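Long-range contact in Oxidored_FMN domain-containing protein (PDB 6L6J), which is probably an FMN- and [4Fe-4S]-containing oxidoreductase that acts as an amine oxidase on 6-hydroxypseudooxynicotine in Pseudomonas geniculata: residues A[219-231]-A[253-266]. Residues are numbered along the deposited sequence; the frame is centred on the assembly and turned at random.
Sequences CAVAVRFAVEDRR and PDLWDVNVSDWAWD. With FMN (flavin mononucleotide), chain B.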
loop_
_atom_site.group_PDB
_atom_site.type_symbol
_atom_site.label_atom_id
_atom_site.label_comp_id
_atom_site.label_asym_id
_atom_site.label_seq_id
_atom_site.Cartn_x
_atom_site.Cartn_y
_atom_site.Cartn_z
ATOM N N CYS A 219 -21.254 8.874 21.372
ATOM C CA CYS A 219 -20.243 8.700 20.289
ATOM C C CYS A 219 -19.579 10.043 19.967
ATOM O O CYS A 219 -20.299 11.052 19.859
ATOM C CB CYS A 219 -20.869 8.152 19.021
ATOM S SG CYS A 219 -21.760 6.609 19.296
ATOM N N ALA A 220 -18.256 10.057 19.838
ATOM C CA ALA A 220 -17.521 11.177 19.219
ATOM C C ALA A 220 -17.900 11.248 17.727
ATOM O O ALA A 220 -18.100 10.183 17.104
ATOM C CB ALA A 220 -16.040 10.989 19.404
ATOM N N VAL A 221 -18.047 12.446 17.173
ATOM C CA VAL A 221 -18.320 12.658 15.720
ATOM C C VAL A 221 -17.060 13.218 15.067
ATOM O O VAL A 221 -16.691 14.359 15.400
ATOM C CB VAL A 221 -19.497 13.611 15.527
ATOM C CG1 VAL A 221 -19.853 13.740 14.062
ATOM C CG2 VAL A 221 -20.678 13.157 16.370
ATOM N N ALA A 222 -16.396 12.417 14.230
ATOM C CA ALA A 222 -15.130 12.794 13.559
ATOM C C ALA A 222 -15.428 13.386 12.176
ATOM O O ALA A 222 -16.419 13.021 11.568
ATOM C CB ALA A 222 -14.221 11.593 13.469
ATOM N N VAL A 223 -14.596 14.294 11.691
ATOM C CA VAL A 223 -14.614 14.680 10.252
ATOM C C VAL A 223 -13.284 14.238 9.662
ATOM O O VAL A 223 -12.234 14.686 10.182
ATOM C CB VAL A 223 -14.856 16.184 10.034
ATOM C CG1 VAL A 223 -15.013 16.511 8.561
ATOM C CG2 VAL A 223 -16.088 16.654 10.786
ATOM N N ARG A 224 -13.321 13.384 8.638
ATOM C CA ARG A 224 -12.142 13.207 7.763
ATOM C C ARG A 224 -12.264 14.278 6.678
ATOM O O ARG A 224 -13.346 14.370 6.058
ATOM C CB ARG A 224 -12.043 11.780 7.234
ATOM C CG ARG A 224 -10.759 11.541 6.457
ATOM C CD ARG A 224 -9.562 11.044 7.240
ATOM N NE ARG A 224 -9.000 9.873 6.589
ATOM C CZ ARG A 224 -7.726 9.516 6.569
ATOM N NH1 ARG A 224 -6.798 10.239 7.160
ATOM N NH2 ARG A 224 -7.375 8.425 5.915
ATOM N N PHE A 225 -11.243 15.125 6.526
ATOM C CA PHE A 225 -11.300 16.269 5.578
ATOM C C PHE A 225 -9.966 16.399 4.841
ATOM O O PHE A 225 -8.922 16.514 5.498
ATOM C CB PHE A 225 -11.721 17.559 6.288
ATOM C CG PHE A 225 -11.760 18.774 5.396
ATOM C CD1 PHE A 225 -12.583 18.803 4.280
ATOM C CD2 PHE A 225 -10.985 19.889 5.666
ATOM C CE1 PHE A 225 -12.613 19.902 3.437
ATOM C CE2 PHE A 225 -11.024 20.994 4.827
ATOM C CZ PHE A 225 -11.832 20.995 3.708
ATOM N N ALA A 226 -10.043 16.324 3.509
ATOM C CA ALA A 226 -8.982 16.739 2.570
ATOM C C ALA A 226 -8.892 18.272 2.592
ATOM O O ALA A 226 -9.874 18.939 2.152
ATOM C CB ALA A 226 -9.267 16.203 1.188
ATOM N N VAL A 227 -7.778 18.795 3.122
ATOM C CA VAL A 227 -7.547 20.259 3.279
ATOM C C VAL A 227 -7.089 20.800 1.928
ATOM O O VAL A 227 -7.611 21.860 1.525
ATOM C CB VAL A 227 -6.559 20.607 4.412
ATOM C CG1 VAL A 227 -7.168 20.333 5.773
ATOM C CG2 VAL A 227 -5.213 19.912 4.282
ATOM N N GLU A 228 -6.209 20.064 1.239
ATOM C CA GLU A 228 -5.753 20.400 -0.138
ATOM C C GLU A 228 -6.079 19.243 -1.094
ATOM O O GLU A 228 -5.913 18.086 -0.676
ATOM C CB GLU A 228 -4.259 20.722 -0.138
ATOM C CG GLU A 228 -3.725 21.092 -1.513
ATOM C CD GLU A 228 -2.797 22.294 -1.560
ATOM O OE1 GLU A 228 -2.702 23.005 -0.528
ATOM O OE2 GLU A 228 -2.172 22.521 -2.636
ATOM N N ASP A 229 -6.527 19.549 -2.321
ATOM C CA ASP A 229 -6.575 18.575 -3.441
ATOM C C ASP A 229 -5.367 18.857 -4.337
ATOM O O ASP A 229 -5.316 19.946 -4.909
ATOM C CB ASP A 229 -7.910 18.612 -4.208
ATOM C CG ASP A 229 -7.972 17.707 -5.447
ATOM O OD1 ASP A 229 -7.311 18.045 -6.447
ATOM O OD2 ASP A 229 -8.676 16.661 -5.412
ATOM N N ARG A 230 -4.447 17.891 -4.449
ATOM C CA ARG A 230 -3.186 18.019 -5.230
ATOM C C ARG A 230 -3.362 17.386 -6.614
ATOM O O ARG A 230 -2.381 17.399 -7.385
ATOM C CB ARG A 230 -2.030 17.398 -4.446
ATOM C CG ARG A 230 -1.775 18.085 -3.112
ATOM C CD ARG A 230 -0.447 17.701 -2.487
ATOM N NE ARG A 230 0.694 18.226 -3.229
ATOM C CZ ARG A 230 1.956 17.809 -3.098
ATOM N NH1 ARG A 230 2.908 18.344 -3.845
ATOM N NH2 ARG A 230 2.275 16.866 -2.225
ATOM N N ARG A 231 -4.561 16.872 -6.921
ATOM C CA ARG A 231 -4.890 16.264 -8.245
ATOM C C ARG A 231 -4.768 17.371 -9.304
ATOM O O ARG A 231 -3.801 17.333 -10.088
ATOM C CB ARG A 231 -6.261 15.567 -8.219
ATOM C CG ARG A 231 -6.679 14.910 -9.527
ATOM C CD ARG A 231 -5.723 13.827 -10.039
ATOM N NE ARG A 231 -5.700 13.747 -11.503
ATOM C CZ ARG A 231 -6.647 13.185 -12.257
ATOM N NH1 ARG A 231 -6.531 13.197 -13.574
ATOM N NH2 ARG A 231 -7.704 12.611 -11.703
ATOM N N PRO A 253 -16.967 19.524 15.319
ATOM C CA PRO A 253 -16.703 18.104 15.567
ATOM C C PRO A 253 -15.841 17.880 16.817
ATOM O O PRO A 253 -15.247 18.823 17.342
ATOM C CB PRO A 253 -15.937 17.657 14.307
ATOM C CG PRO A 253 -15.187 18.908 13.883
ATOM C CD PRO A 253 -16.065 20.083 14.297
ATOM N N ASP A 254 -15.796 16.633 17.259
ATOM C CA ASP A 254 -15.033 16.176 18.446
ATOM C C ASP A 254 -13.603 15.845 18.002
ATOM O O ASP A 254 -12.699 15.825 18.857
ATOM C CB ASP A 254 -15.741 14.979 19.090
ATOM C CG ASP A 254 -17.164 15.283 19.540
ATOM O OD1 ASP A 254 -17.321 16.230 20.331
ATOM O OD2 ASP A 254 -18.102 14.586 19.105
ATOM N N LEU A 255 -13.411 15.569 16.711
ATOM C CA LEU A 255 -12.101 15.189 16.118
ATOM C C LEU A 255 -12.053 15.701 14.679
ATOM O O LEU A 255 -13.056 15.507 13.946
ATOM C CB LEU A 255 -11.960 13.661 16.169
ATOM C CG LEU A 255 -10.717 13.026 15.522
ATOM C CD1 LEU A 255 -9.501 13.096 16.429
ATOM C CD2 LEU A 255 -10.974 11.561 15.192
ATOM N N TRP A 256 -10.948 16.349 14.310
ATOM C CA TRP A 256 -10.554 16.625 12.906
ATOM C C TRP A 256 -9.567 15.548 12.456
ATOM O O TRP A 256 -8.453 15.503 13.025
ATOM C CB TRP A 256 -9.950 18.019 12.779
ATOM C CG TRP A 256 -10.972 19.105 12.851
ATOM C CD1 TRP A 256 -11.322 19.840 13.944
ATOM C CD2 TRP A 256 -11.783 19.583 11.766
ATOM N NE1 TRP A 256 -12.296 20.740 13.609
ATOM C CE2 TRP A 256 -12.607 20.599 12.286
ATOM C CE3 TRP A 256 -11.878 19.264 10.407
ATOM C CZ2 TRP A 256 -13.526 21.285 11.502
ATOM C CZ3 TRP A 256 -12.787 19.952 9.629
ATOM C CH2 TRP A 256 -13.597 20.950 10.173
ATOM N N ASP A 257 -9.953 14.724 11.479
ATOM C CA ASP A 257 -9.036 13.784 10.770
ATOM C C ASP A 257 -8.644 14.403 9.417
ATOM O O ASP A 257 -9.543 14.499 8.535
ATOM C CB ASP A 257 -9.663 12.392 10.609
ATOM C CG ASP A 257 -8.683 11.363 10.070
ATOM O OD1 ASP A 257 -7.660 11.767 9.455
ATOM O OD2 ASP A 257 -8.927 10.173 10.286
ATOM N N VAL A 258 -7.380 14.827 9.249
ATOM C CA VAL A 258 -6.995 15.733 8.119
ATOM C C VAL A 258 -5.828 15.151 7.310
ATOM O O VAL A 258 -4.802 14.710 7.895
ATOM C CB VAL A 258 -6.726 17.191 8.559
ATOM C CG1 VAL A 258 -8.008 17.890 9.002
ATOM C CG2 VAL A 258 -5.633 17.300 9.614
ATOM N N ASN A 259 -5.991 15.217 5.985
ATOM C CA ASN A 259 -5.051 14.661 4.978
ATOM C C ASN A 259 -5.157 15.478 3.679
ATOM O O ASN A 259 -5.856 16.512 3.683
ATOM C CB ASN A 259 -5.309 13.161 4.796
ATOM C CG ASN A 259 -6.621 12.857 4.098
ATOM O OD1 ASN A 259 -7.417 13.763 3.824
ATOM N ND2 ASN A 259 -6.857 11.578 3.824
ATOM N N VAL A 260 -4.512 15.018 2.601
ATOM C CA VAL A 260 -4.490 15.727 1.281
ATOM C C VAL A 260 -5.353 14.947 0.275
ATOM O O VAL A 260 -5.283 13.691 0.235
ATOM C CB VAL A 260 -3.050 15.928 0.781
ATOM C CG1 VAL A 260 -2.246 16.756 1.768
ATOM C CG2 VAL A 260 -2.345 14.608 0.494
ATOM N N SER A 261 -6.147 15.666 -0.522
ATOM C CA SER A 261 -7.078 15.053 -1.508
ATOM C C SER A 261 -6.304 14.420 -2.674
ATOM O O SER A 261 -5.240 14.958 -3.139
ATOM C CB SER A 261 -8.133 15.986 -2.044
ATOM O OG SER A 261 -9.093 15.251 -2.814
ATOM N N ASP A 262 -6.911 13.323 -3.118
ATOM C CA ASP A 262 -6.451 12.292 -4.076
ATOM C C ASP A 262 -5.521 11.295 -3.369
ATOM O O ASP A 262 -4.533 11.713 -2.748
ATOM C CB ASP A 262 -5.883 12.875 -5.361
ATOM C CG ASP A 262 -6.008 11.897 -6.526
ATOM O OD1 ASP A 262 -7.148 11.470 -6.824
ATOM O OD2 ASP A 262 -4.959 11.528 -7.100
ATOM N N TRP A 263 -5.885 10.013 -3.484
ATOM C CA TRP A 263 -5.236 8.862 -2.823
ATOM C C TRP A 263 -3.740 8.828 -3.165
ATOM O O TRP A 263 -2.953 8.474 -2.280
ATOM C CB TRP A 263 -5.993 7.591 -3.220
ATOM C CG TRP A 263 -5.790 6.418 -2.305
ATOM C CD1 TRP A 263 -5.048 6.365 -1.157
ATOM C CD2 TRP A 263 -6.350 5.103 -2.476
ATOM N NE1 TRP A 263 -5.084 5.104 -0.622
ATOM C CE2 TRP A 263 -5.862 4.307 -1.419
ATOM C CE3 TRP A 263 -7.201 4.520 -3.427
ATOM C CZ2 TRP A 263 -6.212 2.967 -1.283
ATOM C CZ3 TRP A 263 -7.547 3.185 -3.288
ATOM C CH2 TRP A 263 -7.052 2.421 -2.232
ATOM N N ALA A 264 -3.365 9.209 -4.386
ATOM C CA ALA A 264 -1.994 9.096 -4.939
ATOM C C ALA A 264 -1.069 10.071 -4.209
ATOM O O ALA A 264 0.167 9.818 -4.199
ATOM C CB ALA A 264 -2.005 9.362 -6.428
ATOM N N TRP A 265 -1.661 11.134 -3.640
ATOM C CA TRP A 265 -0.975 12.166 -2.815
ATOM C C TRP A 265 -1.125 11.884 -1.305
ATOM O O TRP A 265 -0.262 12.330 -0.515
ATOM C CB TRP A 265 -1.521 13.539 -3.206
ATOM C CG TRP A 265 -1.398 13.851 -4.661
ATOM C CD1 TRP A 265 -2.337 13.650 -5.634
ATOM C CD2 TRP A 265 -0.263 14.441 -5.314
ATOM N NE1 TRP A 265 -1.865 14.067 -6.851
ATOM C CE2 TRP A 265 -0.595 14.569 -6.680
ATOM C CE3 TRP A 265 0.997 14.856 -4.882
ATOM C CZ2 TRP A 265 0.291 15.111 -7.610
ATOM C CZ3 TRP A 265 1.873 15.380 -5.806
ATOM C CH2 TRP A 265 1.519 15.519 -7.149
ATOM N N ASP A 266 -2.172 11.168 -0.904
ATOM C CA ASP A 266 -2.449 10.790 0.510
ATOM C C ASP A 266 -1.592 9.573 0.912
ATOM O O ASP A 266 -0.869 9.645 1.903
ATOM C CB ASP A 266 -3.950 10.523 0.720
ATOM C CG ASP A 266 -4.349 10.372 2.193
ATOM O OD1 ASP A 266 -3.718 11.038 3.031
ATOM O OD2 ASP A 266 -5.297 9.601 2.479
HETATM N N1 FMN B . -8.588 6.420 3.413
HETATM C C2 FMN B . -9.943 6.564 3.573
HETATM O O2 FMN B . -10.357 7.657 3.974
HETATM N N3 FMN B . -10.847 5.599 3.361
HETATM C C4 FMN B . -10.463 4.377 2.955
HETATM O O4 FMN B . -11.294 3.492 2.756
HETATM C C4A FMN B . -9.013 4.126 2.723
HETATM N N5 FMN B . -8.561 2.918 2.308
HETATM C C5A FMN B . -7.229 2.719 2.188
HETATM C C6 FMN B . -6.753 1.458 1.835
HETATM C C7 FMN B . -5.391 1.259 1.735
HETATM C C7M FMN B . -4.906 -0.069 1.296
HETATM C C8 FMN B . -4.443 2.341 2.027
HETATM C C8M FMN B . -2.961 2.155 1.887
HETATM C C9 FMN B . -4.892 3.586 2.379
HETATM C C9A FMN B . -6.255 3.828 2.487
HETATM N N10 FMN B . -6.733 5.083 2.892
HETATM C C10 FMN B . -8.092 5.243 3.013
HETATM C "C1'" FMN B . -5.826 6.231 3.209
HETATM C "C2'" FMN B . -5.267 6.099 4.613
HETATM O "O2'" FMN B . -6.354 6.258 5.507
HETATM C "C3'" FMN B . -4.228 7.133 4.928
HETATM O "O3'" FMN B . -4.842 8.422 4.913
HETATM C "C4'" FMN B . -3.031 7.132 3.977
HETATM O "O4'" FMN B . -2.601 5.775 3.717
HETATM C "C5'" FMN B . -1.890 7.978 4.525
HETATM O "O5'" FMN B . -1.467 7.410 5.752
HETATM P P FMN B . -0.226 6.371 5.794
HETATM O O1P FMN B . 0.984 7.151 5.333
HETATM O O2P FMN B . -0.198 5.972 7.237
HETATM O O3P FMN B . -0.614 5.243 4.857
HETATM O O HOH W 1 0.879 15.427 -0.511
#
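The guanidinium of Arg224 carries the amide of Asn259 over one face, with ND2 3.5 Å from CZ, while OD1 of Asp257 and O2' of FMN lie near its plane, at the edge. Beyond the strands, CB of Arg230 lies over the five-membered ring of Trp265, 3.6 Å from its centroid, and the guanidinium passes CE3 with the two planes 45° apart. NH1 of Arg224 forms a salt bridge to OD1 of Asp257 (2.9 Å), meeting that oxygen on its syn side but out of the carboxylate plane. Strands 220-226 and 255-261 are parallel neighbours in the FMN-binding TIM barrel, linked through helix 241-249 as a right-handed beta-alpha-beta unit. Their backbones are laced by bonds such as Phe225 N to Asp257 O (2.7 Å); Arg224, Asp257 and Asn259 share the sheet face that lines the barrel interior, and of these three it is Arg224 that bonds FMN. Bends at chi2 (90°) and chi3 (129°) carry NH2 of Arg224 to O3' of FMN at 2.7 Å, with a weak bond to N1. O3' in turn donates to OD2 of Asp266, which also takes a weak bond from ND2 of Asn259 and is hydrogen-bonded to NE2 of His173; the OD2 of Asp257 is held by Tyr168. With an alanine at Arg224, OD1 of Asp257 is likely to lose its counter-charge and O3' of FMN this donor. Ser261 OG donates to OD2 of Asp229 (3.0 Å) and also bonds Gln179.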